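Local coordinates for protein sulfotransferase (Mycobacterium tuberculosis, PDB 2ZQ5) that probably transfers a sulfuryl group from the donor PAPS to an acceptor substrate, at residues A[14-19]-A[63-68]; A[98-103]-A[266-271]; A[179-184]-A[209-214]; A[260-265]-A[287-292]. One frame throughout, in Å; residues are numbered along the deposited sequence.

Interaction 1 (A[14-19]-A[63-68]); sequences DELHAS and FFLRGA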
loop_
_atom_site.group_PDB
_atom_site.type_symbol
_atom_site.label_atom_id
_atom_site.label_comp_id
_atom_site.label_asym_id
_atom_site.label_seq_id
_atom_site.Cartn_x
_atom_site.Cartn_y
_atom_site.Cartn_z
ATOM N N ASP A 14 -21.609 -7.060 10.188
ATOM C CA ASP A 14 -22.641 -6.075 10.504
ATOM C C ASP A 14 -22.135 -5.068 11.530
ATOM O O ASP A 14 -22.363 -3.865 11.396
ATOM C CB ASP A 14 -23.904 -6.749 11.051
ATOM C CG ASP A 14 -24.654 -7.537 9.996
ATOM O OD1 ASP A 14 -24.631 -7.130 8.817
ATOM O OD2 ASP A 14 -25.284 -8.558 10.349
ATOM N N GLU A 15 -21.449 -5.560 12.558
ATOM C CA GLU A 15 -20.919 -4.684 13.597
ATOM C C GLU A 15 -19.936 -3.666 13.032
ATOM O O GLU A 15 -19.952 -2.503 13.424
ATOM C CB GLU A 15 -20.237 -5.504 14.698
ATOM C CG GLU A 15 -21.193 -6.387 15.487
ATOM C CD GLU A 15 -20.495 -7.157 16.588
ATOM O OE1 GLU A 15 -19.301 -7.485 16.421
ATOM O OE2 GLU A 15 -21.140 -7.449 17.618
ATOM N N LEU A 16 -19.080 -4.100 12.112
ATOM C CA LEU A 16 -18.108 -3.194 11.514
ATOM C C LEU A 16 -18.790 -2.096 10.701
ATOM O O LEU A 16 -18.388 -0.937 10.768
ATOM C CB LEU A 16 -17.124 -3.974 10.638
ATOM C CG LEU A 16 -16.114 -4.819 11.422
ATOM C CD1 LEU A 16 -15.307 -5.681 10.460
ATOM C CD2 LEU A 16 -15.196 -3.912 12.226
ATOM N N HIS A 17 -19.818 -2.456 9.937
ATOM C CA HIS A 17 -20.541 -1.461 9.150
ATOM C C HIS A 17 -21.221 -0.478 10.102
ATOM O O HIS A 17 -21.180 0.733 9.894
ATOM C CB HIS A 17 -21.594 -2.124 8.252
ATOM C CG HIS A 17 -21.033 -2.730 7.001
ATOM N ND1 HIS A 17 -20.356 -3.932 6.990
ATOM C CD2 HIS A 17 -21.041 -2.293 5.718
ATOM C CE1 HIS A 17 -19.972 -4.208 5.755
ATOM N NE2 HIS A 17 -20.376 -3.229 4.964
ATOM N N ALA A 18 -21.841 -1.007 11.151
ATOM C CA ALA A 18 -22.518 -0.165 12.129
ATOM C C ALA A 18 -21.546 0.793 12.815
ATOM O O ALA A 18 -21.862 1.968 13.011
ATOM C CB ALA A 18 -23.225 -1.031 13.165
ATOM N N SER A 19 -20.363 0.301 13.180
ATOM C CA SER A 19 -19.370 1.146 13.836
ATOM C C SER A 19 -18.851 2.236 12.907
ATOM O O SER A 19 -18.569 3.352 13.344
ATOM C CB SER A 19 -18.191 0.309 14.339
ATOM O OG SER A 19 -18.588 -0.551 15.391
ATOM N N PHE A 63 -10.110 -1.864 14.814
ATOM C CA PHE A 63 -9.904 -0.458 14.480
ATOM C C PHE A 63 -9.536 -0.307 13.001
ATOM O O PHE A 63 -10.085 0.545 12.298
ATOM C CB PHE A 63 -8.785 0.125 15.347
ATOM C CG PHE A 63 -8.535 1.590 15.118
ATOM C CD1 PHE A 63 -9.376 2.548 15.675
ATOM C CD2 PHE A 63 -7.460 2.012 14.344
ATOM C CE1 PHE A 63 -9.148 3.910 15.462
ATOM C CE2 PHE A 63 -7.225 3.370 14.124
ATOM C CZ PHE A 63 -8.071 4.320 14.686
ATOM N N PHE A 64 -8.611 -1.141 12.530
ATOM C CA PHE A 64 -8.183 -1.067 11.137
ATOM C C PHE A 64 -9.293 -1.400 10.149
ATOM O O PHE A 64 -9.403 -0.763 9.099
ATOM C CB PHE A 64 -7.001 -2.007 10.871
ATOM C CG PHE A 64 -5.815 -1.774 11.761
ATOM C CD1 PHE A 64 -5.438 -0.486 12.128
ATOM C CD2 PHE A 64 -5.058 -2.850 12.214
ATOM C CE1 PHE A 64 -4.319 -0.273 12.933
ATOM C CE2 PHE A 64 -3.937 -2.647 13.016
ATOM C CZ PHE A 64 -3.569 -1.358 13.377
ATOM N N LEU A 65 -10.105 -2.405 10.464
ATOM C CA LEU A 65 -11.182 -2.787 9.564
ATOM C C LEU A 65 -12.286 -1.738 9.557
ATOM O O LEU A 65 -12.843 -1.430 8.503
ATOM C CB LEU A 65 -11.729 -4.172 9.933
ATOM C CG LEU A 65 -10.713 -5.311 9.760
ATOM C CD1 LEU A 65 -11.374 -6.628 10.125
ATOM C CD2 LEU A 65 -10.198 -5.354 8.316
ATOM N N ARG A 66 -12.604 -1.182 10.722
ATOM C CA ARG A 66 -13.621 -0.139 10.768
ATOM C C ARG A 66 -13.086 1.034 9.948
ATOM O O ARG A 66 -13.832 1.688 9.216
ATOM C CB ARG A 66 -13.874 0.328 12.203
ATOM C CG ARG A 66 -14.980 1.374 12.291
ATOM C CD ARG A 66 -15.058 2.028 13.663
ATOM N NE ARG A 66 -13.883 2.850 13.932
ATOM C CZ ARG A 66 -13.736 3.619 15.005
ATOM N NH1 ARG A 66 -14.693 3.674 15.922
ATOM N NH2 ARG A 66 -12.630 4.336 15.162
ATOM N N GLY A 67 -11.784 1.287 10.070
ATOM C CA GLY A 67 -11.164 2.379 9.341
ATOM C C GLY A 67 -11.276 2.212 7.839
ATOM O O GLY A 67 -11.470 3.185 7.114
ATOM N N ALA A 68 -11.145 0.978 7.369
ATOM C CA ALA A 68 -11.247 0.698 5.945
ATOM C C ALA A 68 -12.658 1.018 5.458
ATOM O O ALA A 68 -12.836 1.585 4.380
ATOM C CB ALA A 68 -10.912 -0.764 5.672
HETATM O O HOH W 1 -17.822 3.509 15.913
#
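L16 and L65 form the apolar half of this helix-to-helix contact, and S19 with R66 forms the other. One methyl of L16, CD1, rests against CB of L65 at 3.9 Å, so it is the root of the second leucine rather than its end that is met first. The other methyl, CD2, faces the backbone as R66 begins, 4.1 Å from R66 N. The two leucine side chains pass one another at a slant. The second half depends on the shape of R66. With CG anti to the backbone N (chi1 -177°), the aliphatic part of the arginine runs toward S19, and R66 CD comes to 3.6 Å from S19 CB. A bend at chi3 (68°) then turns the guanidinium aside. R66 NH1 donates to a water at 3.1 Å, and the same water donates to S19 O at 2.7 Å. The charged end is thus tied to the opposing helix by a water bridge, while its methylenes serve as packing surface. L40, on helix 36-50, touches L16 from outside the pair, and L43 and L44 of that helix touch L65. The axes of segments 14-19 and 63-68 approach to 8.9 Å and cross at -64°, a steeply crossed helix pair in which helix 13-24 packs against the long helix 55-81 in the helical part of the protein preceding the parallel sheet.

Interaction 2 (A[98-103]-A[266-271]); sequences GLVRTG and CSLAQH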
loop_
_atom_site.group_PDB
_atom_site.type_symbol
_atom_site.label_atom_id
_atom_site.label_comp_id
_atom_site.label_asym_id
_atom_site.label_seq_id
_atom_site.Cartn_x
_atom_site.Cartn_y
_atom_site.Cartn_z
ATOM N N GLY A 98 7.711 -3.526 -5.431
ATOM C CA GLY A 98 8.837 -4.341 -5.024
ATOM C C GLY A 98 8.682 -4.607 -3.541
ATOM O O GLY A 98 7.753 -4.099 -2.915
ATOM N N LEU A 99 9.581 -5.401 -2.974
ATOM C CA LEU A 99 9.517 -5.718 -1.550
ATOM C C LEU A 99 9.947 -4.546 -0.690
ATOM O O LEU A 99 10.613 -3.624 -1.156
ATOM C CB LEU A 99 10.424 -6.907 -1.223
ATOM C CG LEU A 99 9.884 -8.323 -1.420
ATOM C CD1 LEU A 99 9.301 -8.497 -2.808
ATOM C CD2 LEU A 99 11.018 -9.315 -1.178
ATOM N N VAL A 100 9.555 -4.582 0.578
ATOM C CA VAL A 100 9.971 -3.535 1.490
ATOM C C VAL A 100 11.479 -3.757 1.619
ATOM O O VAL A 100 11.958 -4.882 1.445
ATOM C CB VAL A 100 9.287 -3.682 2.870
ATOM C CG1 VAL A 100 9.657 -5.009 3.500
ATOM C CG2 VAL A 100 9.688 -2.528 3.776
ATOM N N ARG A 101 12.219 -2.688 1.892
ATOM C CA ARG A 101 13.674 -2.742 2.037
ATOM C C ARG A 101 14.419 -2.868 0.705
ATOM O O ARG A 101 15.582 -3.277 0.682
ATOM C CB ARG A 101 14.089 -3.903 2.955
ATOM C CG ARG A 101 13.434 -3.906 4.328
ATOM C CD ARG A 101 13.728 -2.642 5.117
ATOM N NE ARG A 101 13.168 -2.722 6.464
ATOM C CZ ARG A 101 13.049 -1.690 7.293
ATOM N NH1 ARG A 101 13.448 -0.482 6.916
ATOM N NH2 ARG A 101 12.531 -1.866 8.501
ATOM N N THR A 102 13.762 -2.525 -0.403
ATOM C CA THR A 102 14.414 -2.596 -1.713
ATOM C C THR A 102 14.502 -1.233 -2.396
ATOM O O THR A 102 14.910 -1.138 -3.555
ATOM C CB THR A 102 13.696 -3.572 -2.679
ATOM O OG1 THR A 102 12.373 -3.094 -2.963
ATOM C CG2 THR A 102 13.615 -4.959 -2.071
ATOM N N GLY A 103 14.109 -0.185 -1.679
ATOM C CA GLY A 103 14.184 1.156 -2.233
ATOM C C GLY A 103 12.910 1.740 -2.818
ATOM O O GLY A 103 12.952 2.807 -3.430
ATOM N N CYS A 266 11.193 -9.519 8.337
ATOM C CA CYS A 266 10.519 -10.210 9.427
ATOM C C CYS A 266 10.600 -9.422 10.730
ATOM O O CYS A 266 9.637 -9.377 11.494
ATOM C CB CYS A 266 11.126 -11.602 9.618
ATOM S SG CYS A 266 10.792 -12.750 8.257
ATOM N N SER A 267 11.751 -8.802 10.976
ATOM C CA SER A 267 11.948 -8.009 12.181
ATOM C C SER A 267 10.996 -6.817 12.184
ATOM O O SER A 267 10.449 -6.454 13.225
ATOM C CB SER A 267 13.397 -7.528 12.260
ATOM O OG SER A 267 13.628 -6.787 13.445
ATOM N N LEU A 268 10.792 -6.211 11.018
ATOM C CA LEU A 268 9.881 -5.074 10.921
ATOM C C LEU A 268 8.465 -5.522 11.276
ATOM O O LEU A 268 7.766 -4.861 12.044
ATOM C CB LEU A 268 9.893 -4.493 9.504
ATOM C CG LEU A 268 8.838 -3.421 9.205
ATOM C CD1 LEU A 268 9.017 -2.242 10.143
ATOM C CD2 LEU A 268 8.959 -2.972 7.759
ATOM N N ALA A 269 8.047 -6.650 10.713
ATOM C CA ALA A 269 6.715 -7.177 10.976
ATOM C C ALA A 269 6.561 -7.526 12.452
ATOM O O ALA A 269 5.525 -7.261 13.060
ATOM C CB ALA A 269 6.467 -8.411 10.123
ATOM N N GLN A 270 7.606 -8.119 13.016
ATOM C CA GLN A 270 7.615 -8.518 14.415
ATOM C C GLN A 270 7.418 -7.322 15.342
ATOM O O GLN A 270 6.544 -7.334 16.211
ATOM C CB GLN A 270 8.939 -9.215 14.725
ATOM C CG GLN A 270 9.096 -9.705 16.148
ATOM C CD GLN A 270 10.389 -10.480 16.335
ATOM O OE1 GLN A 270 11.463 -10.013 15.954
ATOM N NE2 GLN A 270 10.292 -11.665 16.922
ATOM N N HIS A 271 8.225 -6.288 15.148
ATOM C CA HIS A 271 8.131 -5.099 15.986
ATOM C C HIS A 271 6.830 -4.332 15.799
ATOM O O HIS A 271 6.268 -3.814 16.761
ATOM C CB HIS A 271 9.326 -4.184 15.726
ATOM C CG HIS A 271 10.611 -4.707 16.287
ATOM N ND1 HIS A 271 10.836 -4.825 17.641
ATOM C CD2 HIS A 271 11.731 -5.160 15.678
ATOM C CE1 HIS A 271 12.041 -5.329 17.844
ATOM N NE2 HIS A 271 12.605 -5.542 16.668
#
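L268 gives up more surface than any other residue of this contact, reaching from helix 262-272 to the loop 98-103, where R101 and V100 receive it. Its CG stands anti to the backbone N (chi1 172°), which carries the isobutyl group away from its own helix. The end of R101 lies against it: R101 NH2 is 3.8 Å from L268 CD2 and 3.9 Å from L268 CB, with CG and CD1 close by as well. One guanidinium nitrogen therefore sits against the whole leucine side chain, in van der Waals contact and without a hydrogen bond. The guanidinium meets the methyl obliquely. V100 adds a looser touch, its CG2 standing 4.1 Å from L268 CD2, and also packs on M265 one turn earlier on the same helix. The loop itself follows strand 94-97 and runs into helix 104-111, where the sulfotransferase fold, like other members of the P-loop clan, places its phosphate-binding loop; in this family that loop is the one expected to hold the 5'-phosphosulfate of PAPS. Its backbone makes a type II turn from L99 to T102. R101 takes the third position with a positive phi of 75°, and the turn projects its side chain toward the helix. The turn's backbone bond is weak, but T102 OG1 also donates to L99 O at 2.6 Å, closing the same bend from the side chain. T102 OG1 has a further partner in T254 OG1, while R101 O is bonded by NH1 of R256.

Interaction 3 (A[179-184]-A[209-214]); sequences RQSLHS and YCRHRR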
loop_
_atom_site.group_PDB
_atom_site.type_symbol
_atom_site.label_atom_id
_atom_site.label_comp_id
_atom_site.label_asym_id
_atom_site.label_seq_id
_atom_site.Cartn_x
_atom_site.Cartn_y
_atom_site.Cartn_z
ATOM N N ARG A 179 -7.629 -0.930 0.622
ATOM C CA ARG A 179 -8.257 -1.459 1.829
ATOM C C ARG A 179 -9.765 -1.218 1.778
ATOM O O ARG A 179 -10.529 -1.922 2.432
ATOM C CB ARG A 179 -7.673 -0.799 3.085
ATOM C CG ARG A 179 -7.931 0.697 3.162
ATOM C CD ARG A 179 -7.426 1.340 4.448
ATOM N NE ARG A 179 -7.563 2.792 4.353
ATOM C CZ ARG A 179 -7.751 3.614 5.380
ATOM N NH1 ARG A 179 -7.833 3.144 6.618
ATOM N NH2 ARG A 179 -7.856 4.918 5.159
ATOM N N GLN A 180 -10.192 -0.226 1.002
ATOM C CA GLN A 180 -11.619 0.070 0.887
ATOM C C GLN A 180 -12.379 -1.136 0.334
ATOM O O GLN A 180 -13.564 -1.322 0.628
ATOM C CB GLN A 180 -11.849 1.283 -0.025
ATOM C CG GLN A 180 -11.399 2.608 0.565
ATOM C CD GLN A 180 -11.841 3.798 -0.270
ATOM O OE1 GLN A 180 -12.733 3.683 -1.114
ATOM N NE2 GLN A 180 -11.231 4.951 -0.027
ATOM N N SER A 181 -11.681 -1.951 -0.458
ATOM C CA SER A 181 -12.246 -3.157 -1.071
ATOM C C SER A 181 -11.856 -4.411 -0.291
ATOM O O SER A 181 -12.223 -5.527 -0.671
ATOM C CB SER A 181 -11.727 -3.313 -2.502
ATOM O OG SER A 181 -11.992 -2.167 -3.289
ATOM N N LEU A 182 -11.111 -4.223 0.792
ATOM C CA LEU A 182 -10.627 -5.327 1.616
ATOM C C LEU A 182 -9.806 -6.338 0.811
ATOM O O LEU A 182 -9.790 -7.529 1.123
ATOM C CB LEU A 182 -11.780 -6.031 2.352
ATOM C CG LEU A 182 -12.356 -5.340 3.604
ATOM C CD1 LEU A 182 -11.226 -4.890 4.528
ATOM C CD2 LEU A 182 -13.202 -4.150 3.196
ATOM N N HIS A 183 -9.144 -5.845 -0.235
ATOM C CA HIS A 183 -8.253 -6.656 -1.074
ATOM C C HIS A 183 -6.881 -6.017 -0.891
ATOM O O HIS A 183 -6.606 -4.948 -1.443
ATOM C CB HIS A 183 -8.645 -6.594 -2.556
ATOM C CG HIS A 183 -9.810 -7.463 -2.920
ATOM N ND1 HIS A 183 -11.094 -7.210 -2.487
ATOM C CD2 HIS A 183 -9.888 -8.568 -3.700
ATOM C CE1 HIS A 183 -11.912 -8.119 -2.985
ATOM N NE2 HIS A 183 -11.206 -8.955 -3.725
ATOM N N SER A 184 -6.019 -6.666 -0.119
ATOM C CA SER A 184 -4.699 -6.111 0.159
ATOM C C SER A 184 -3.738 -7.170 0.676
ATOM O O SER A 184 -4.136 -8.051 1.436
ATOM C CB SER A 184 -4.835 -4.995 1.201
ATOM O OG SER A 184 -3.571 -4.498 1.602
ATOM N N TYR A 209 -8.935 -2.511 -8.503
ATOM C CA TYR A 209 -8.125 -1.495 -9.162
ATOM C C TYR A 209 -8.998 -0.455 -9.851
ATOM O O TYR A 209 -8.611 0.704 -9.973
ATOM C CB TYR A 209 -7.133 -2.133 -10.140
ATOM C CG TYR A 209 -5.835 -2.506 -9.458
ATOM C CD1 TYR A 209 -5.795 -3.513 -8.491
ATOM C CD2 TYR A 209 -4.661 -1.804 -9.727
ATOM C CE1 TYR A 209 -4.621 -3.809 -7.805
ATOM C CE2 TYR A 209 -3.473 -2.093 -9.046
ATOM C CZ TYR A 209 -3.465 -3.095 -8.086
ATOM O OH TYR A 209 -2.311 -3.384 -7.394
ATOM N N CYS A 210 -10.182 -0.861 -10.293
ATOM C CA CYS A 210 -11.093 0.086 -10.909
ATOM C C CYS A 210 -11.508 1.111 -9.850
ATOM O O CYS A 210 -11.640 2.305 -10.141
ATOM C CB CYS A 210 -12.311 -0.649 -11.459
ATOM S SG CYS A 210 -11.997 -1.457 -13.045
ATOM N N ARG A 211 -11.700 0.653 -8.617
ATOM C CA ARG A 211 -12.073 1.565 -7.541
ATOM C C ARG A 211 -10.876 2.468 -7.216
ATOM O O ARG A 211 -11.032 3.661 -6.941
ATOM C CB ARG A 211 -12.506 0.784 -6.299
ATOM C CG ARG A 211 -13.125 1.672 -5.239
ATOM C CD ARG A 211 -13.346 0.950 -3.925
ATOM N NE ARG A 211 -13.887 1.872 -2.930
ATOM C CZ ARG A 211 -15.174 2.188 -2.823
ATOM N NH1 ARG A 211 -16.068 1.645 -3.638
ATOM N NH2 ARG A 211 -15.562 3.079 -1.919
ATOM N N HIS A 212 -9.682 1.887 -7.251
ATOM C CA HIS A 212 -8.442 2.616 -7.002
ATOM C C HIS A 212 -8.389 3.797 -7.980
ATOM O O HIS A 212 -8.117 4.933 -7.591
ATOM C CB HIS A 212 -7.269 1.640 -7.203
ATOM C CG HIS A 212 -5.905 2.253 -7.096
ATOM N ND1 HIS A 212 -5.277 2.863 -8.162
ATOM C CD2 HIS A 212 -5.009 2.258 -6.080
ATOM C CE1 HIS A 212 -4.053 3.211 -7.808
ATOM N NE2 HIS A 212 -3.865 2.853 -6.550
ATOM N N ARG A 213 -8.688 3.526 -9.247
ATOM C CA ARG A 213 -8.676 4.563 -10.276
ATOM C C ARG A 213 -9.721 5.651 -10.015
ATOM O O ARG A 213 -9.441 6.838 -10.200
ATOM C CB ARG A 213 -8.896 3.934 -11.654
ATOM C CG ARG A 213 -8.915 4.937 -12.790
ATOM C CD ARG A 213 -8.832 4.242 -14.139
ATOM N NE ARG A 213 -9.012 5.185 -15.239
ATOM C CZ ARG A 213 -10.183 5.725 -15.565
ATOM N NH1 ARG A 213 -11.274 5.408 -14.880
ATOM N NH2 ARG A 213 -10.266 6.582 -16.576
ATOM N N ARG A 214 -10.920 5.254 -9.594
ATOM C CA ARG A 214 -11.966 6.227 -9.290
ATOM C C ARG A 214 -11.483 7.145 -8.173
ATOM O O ARG A 214 -11.797 8.335 -8.157
ATOM C CB ARG A 214 -13.260 5.527 -8.860
ATOM C CG ARG A 214 -13.973 4.765 -9.965
ATOM C CD ARG A 214 -15.357 4.336 -9.499
ATOM N NE ARG A 214 -16.152 5.488 -9.077
ATOM C CZ ARG A 214 -17.367 5.409 -8.544
ATOM N NH1 ARG A 214 -17.943 4.228 -8.362
ATOM N NH2 ARG A 214 -18.010 6.515 -8.193
#
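R211 holds the side chain of Q180 through two nitrogens that share one acceptor. R211 NE donates to Q180 OE1 at 2.8 Å, and R211 NH2 to the same oxygen at 3.0 Å. The oxygen lies near the guanidinium plane, at the edge between NE and NH2, while the amide plane is turned 68° from it. Neither bond is straight, with N-H...O angles of 152° and 139°, as expected when one atom serves two donors side by side. Extended from CG to NE, R211 reaches from its helix to the 3-10 turn and crosses Q180 at about a right angle. Two further polar atoms of Q180 find partners on helix 55-81: NE2 is bonded to S75 OG and the backbone O to R72 NH1. S181 OG touches R211 CD at 3.5 Å, but its polar partner is D34 OD2. The carbonyl of S181 is used as well: H183 ND1 donates to S181 O at 2.7 Å from above the carbonyl plane, a bond that ties the imidazole back to the turn. Three buried residues thus carry the cross-contact. Around it, helix 55-81 lies against the arginine through R72 and W79, helix 36-50 packs on L182 and H183 beyond the turn, and helix 239-245 flanks helix 206-219 at Y209.

Interaction 4 (A[260-265]-A[287-292]); sequences TIMASM and ADAMDT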
loop_
_atom_site.group_PDB
_atom_site.type_symbol
_atom_site.label_atom_id
_atom_site.label_comp_id
_atom_site.label_asym_id
_atom_site.label_seq_id
_atom_site.Cartn_x
_atom_site.Cartn_y
_atom_site.Cartn_z
ATOM N N THR A 260 19.275 -11.045 1.605
ATOM C CA THR A 260 19.925 -9.962 2.338
ATOM C C THR A 260 18.943 -9.051 3.071
ATOM O O THR A 260 19.361 -8.162 3.810
ATOM C CB THR A 260 20.803 -9.075 1.416
ATOM O OG1 THR A 260 19.973 -8.356 0.497
ATOM C CG2 THR A 260 21.791 -9.928 0.643
ATOM N N ILE A 261 17.645 -9.268 2.871
ATOM C CA ILE A 261 16.639 -8.439 3.534
ATOM C C ILE A 261 15.528 -9.203 4.258
ATOM O O ILE A 261 14.765 -8.605 5.017
ATOM C CB ILE A 261 15.961 -7.454 2.538
ATOM C CG1 ILE A 261 15.362 -8.223 1.354
ATOM C CG2 ILE A 261 16.968 -6.417 2.059
ATOM C CD1 ILE A 261 14.500 -7.362 0.445
ATOM N N MET A 262 15.432 -10.512 4.037
ATOM C CA MET A 262 14.379 -11.307 4.671
ATOM C C MET A 262 14.339 -11.153 6.193
ATOM O O MET A 262 13.265 -10.985 6.773
ATOM C CB MET A 262 14.521 -12.786 4.293
ATOM C CG MET A 262 13.428 -13.702 4.866
ATOM S SD MET A 262 11.701 -13.198 4.542
ATOM C CE MET A 262 11.542 -13.584 2.816
ATOM N N ALA A 263 15.494 -11.199 6.851
ATOM C CA ALA A 263 15.499 -11.049 8.305
ATOM C C ALA A 263 14.955 -9.679 8.703
ATOM O O ALA A 263 14.156 -9.567 9.634
ATOM C CB ALA A 263 16.911 -11.235 8.855
ATOM N N SER A 264 15.382 -8.645 7.983
ATOM C CA SER A 264 14.945 -7.278 8.253
ATOM C C SER A 264 13.439 -7.147 8.048
ATOM O O SER A 264 12.752 -6.477 8.822
ATOM C CB SER A 264 15.680 -6.305 7.328
ATOM O OG SER A 264 15.266 -4.968 7.553
ATOM N N MET A 265 12.931 -7.791 7.003
ATOM C CA MET A 265 11.505 -7.760 6.700
ATOM C C MET A 265 10.710 -8.386 7.839
ATOM O O MET A 265 9.680 -7.853 8.262
ATOM C CB MET A 265 11.232 -8.518 5.400
ATOM C CG MET A 265 11.849 -7.872 4.169
ATOM S SD MET A 265 11.847 -8.970 2.740
ATOM C CE MET A 265 10.104 -9.213 2.516
ATOM N N ALA A 287 7.977 -18.088 7.915
ATOM C CA ALA A 287 7.291 -18.979 6.994
ATOM C C ALA A 287 6.289 -18.211 6.142
ATOM O O ALA A 287 6.241 -18.385 4.924
ATOM C CB ALA A 287 6.580 -20.088 7.766
ATOM N N ASP A 288 5.496 -17.358 6.784
ATOM C CA ASP A 288 4.497 -16.575 6.067
ATOM C C ASP A 288 5.133 -15.591 5.081
ATOM O O ASP A 288 4.639 -15.425 3.964
ATOM C CB ASP A 288 3.592 -15.829 7.059
ATOM C CG ASP A 288 2.697 -16.767 7.859
ATOM O OD1 ASP A 288 2.722 -17.990 7.602
ATOM O OD2 ASP A 288 1.958 -16.280 8.742
ATOM N N ALA A 289 6.231 -14.953 5.482
ATOM C CA ALA A 289 6.907 -13.990 4.609
ATOM C C ALA A 289 7.529 -14.684 3.403
ATOM O O ALA A 289 7.497 -14.163 2.288
ATOM C CB ALA A 289 7.981 -13.228 5.387
ATOM N N MET A 290 8.104 -15.861 3.629
ATOM C CA MET A 290 8.708 -16.610 2.537
ATOM C C MET A 290 7.645 -16.925 1.491
ATOM O O MET A 290 7.892 -16.821 0.291
ATOM C CB MET A 290 9.322 -17.910 3.064
ATOM C CG MET A 290 10.610 -17.726 3.855
ATOM S SD MET A 290 12.077 -17.570 2.809
ATOM C CE MET A 290 12.411 -19.300 2.473
ATOM N N ASP A 291 6.457 -17.302 1.951
ATOM C CA ASP A 291 5.369 -17.632 1.043
ATOM C C ASP A 291 4.830 -16.402 0.320
ATOM O O ASP A 291 4.759 -16.373 -0.911
ATOM C CB ASP A 291 4.225 -18.307 1.803
ATOM C CG ASP A 291 3.002 -18.523 0.933
ATOM O OD1 ASP A 291 3.136 -19.143 -0.143
ATOM O OD2 ASP A 291 1.906 -18.073 1.325
ATOM N N THR A 292 4.454 -15.385 1.089
ATOM C CA THR A 292 3.904 -14.162 0.520
ATOM C C THR A 292 4.756 -13.510 -0.556
ATOM O O THR A 292 4.288 -13.273 -1.671
ATOM C CB THR A 292 3.649 -13.108 1.616
ATOM O OG1 THR A 292 2.658 -13.600 2.520
ATOM C CG2 THR A 292 3.169 -11.792 1.007
#
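M262 makes every close contact here, using its sulfur on A289 and its methyl on M290. These contacts are apolar. SD of M262 lies 3.8 Å from CB of A289, whose small methyl lets the thioether come near the helix backbone; M262 CE is 4.1 Å from A289 O. Beyond that, M262 CE meets SD of M290 at 4.0 Å, the two methionines crossing at roughly a right angle. Both chains are folded rather than extended. M262 starts with CG anti to the backbone N (chi1 -178°) and then bends at chi2 and chi3, so that the S-CH3 end lies across the facing helix. M290, likewise bent twice, is also covered by V377 and R380 of helix 374-380. Polar bonds lie off this interface. I261 occupies the N-cap position of helix 262-272, and I261 O accepts from M265 N at 2.8 Å in the first turn. Elsewhere on helix 282-304, D288 OD2 is bonded to H192 ND1 and T292 OG1 to E188 OE2, which fastens that helix to other parts of the chain. No hydrogen bond joins the two segments. Helices 262-272 and 282-304 both belong to the connection between strands 250-255 and 312-316, parallel neighbours in the sheet, so this methionine packing joins the two helices of a beta-alpha-beta crossover of the sulfotransferase fold.

The four contacts fall into two touching pairs. Interactions 2 and 4 share helix 262-272, and their centres are 8 Å apart. Here the 98-103 loop meets the helix start directly: T102 CG2 lies 3.6 Å from I261 CD1, and V100 CG1 3.7 Å from M265 CG. The 98-103 loop is where this family would be expected to hold the phosphosulfate of PAPS. Interactions 1 and 3, centres 16 Å apart, join through helix 55-81, with A68 CB 3.5 Å from R179 O and L65 CD2 4.0 Å from L182 CD1. Interaction 3 lies across the chain's centre from interactions 2 and 4, about 23 Å from interaction 2, centre to centre.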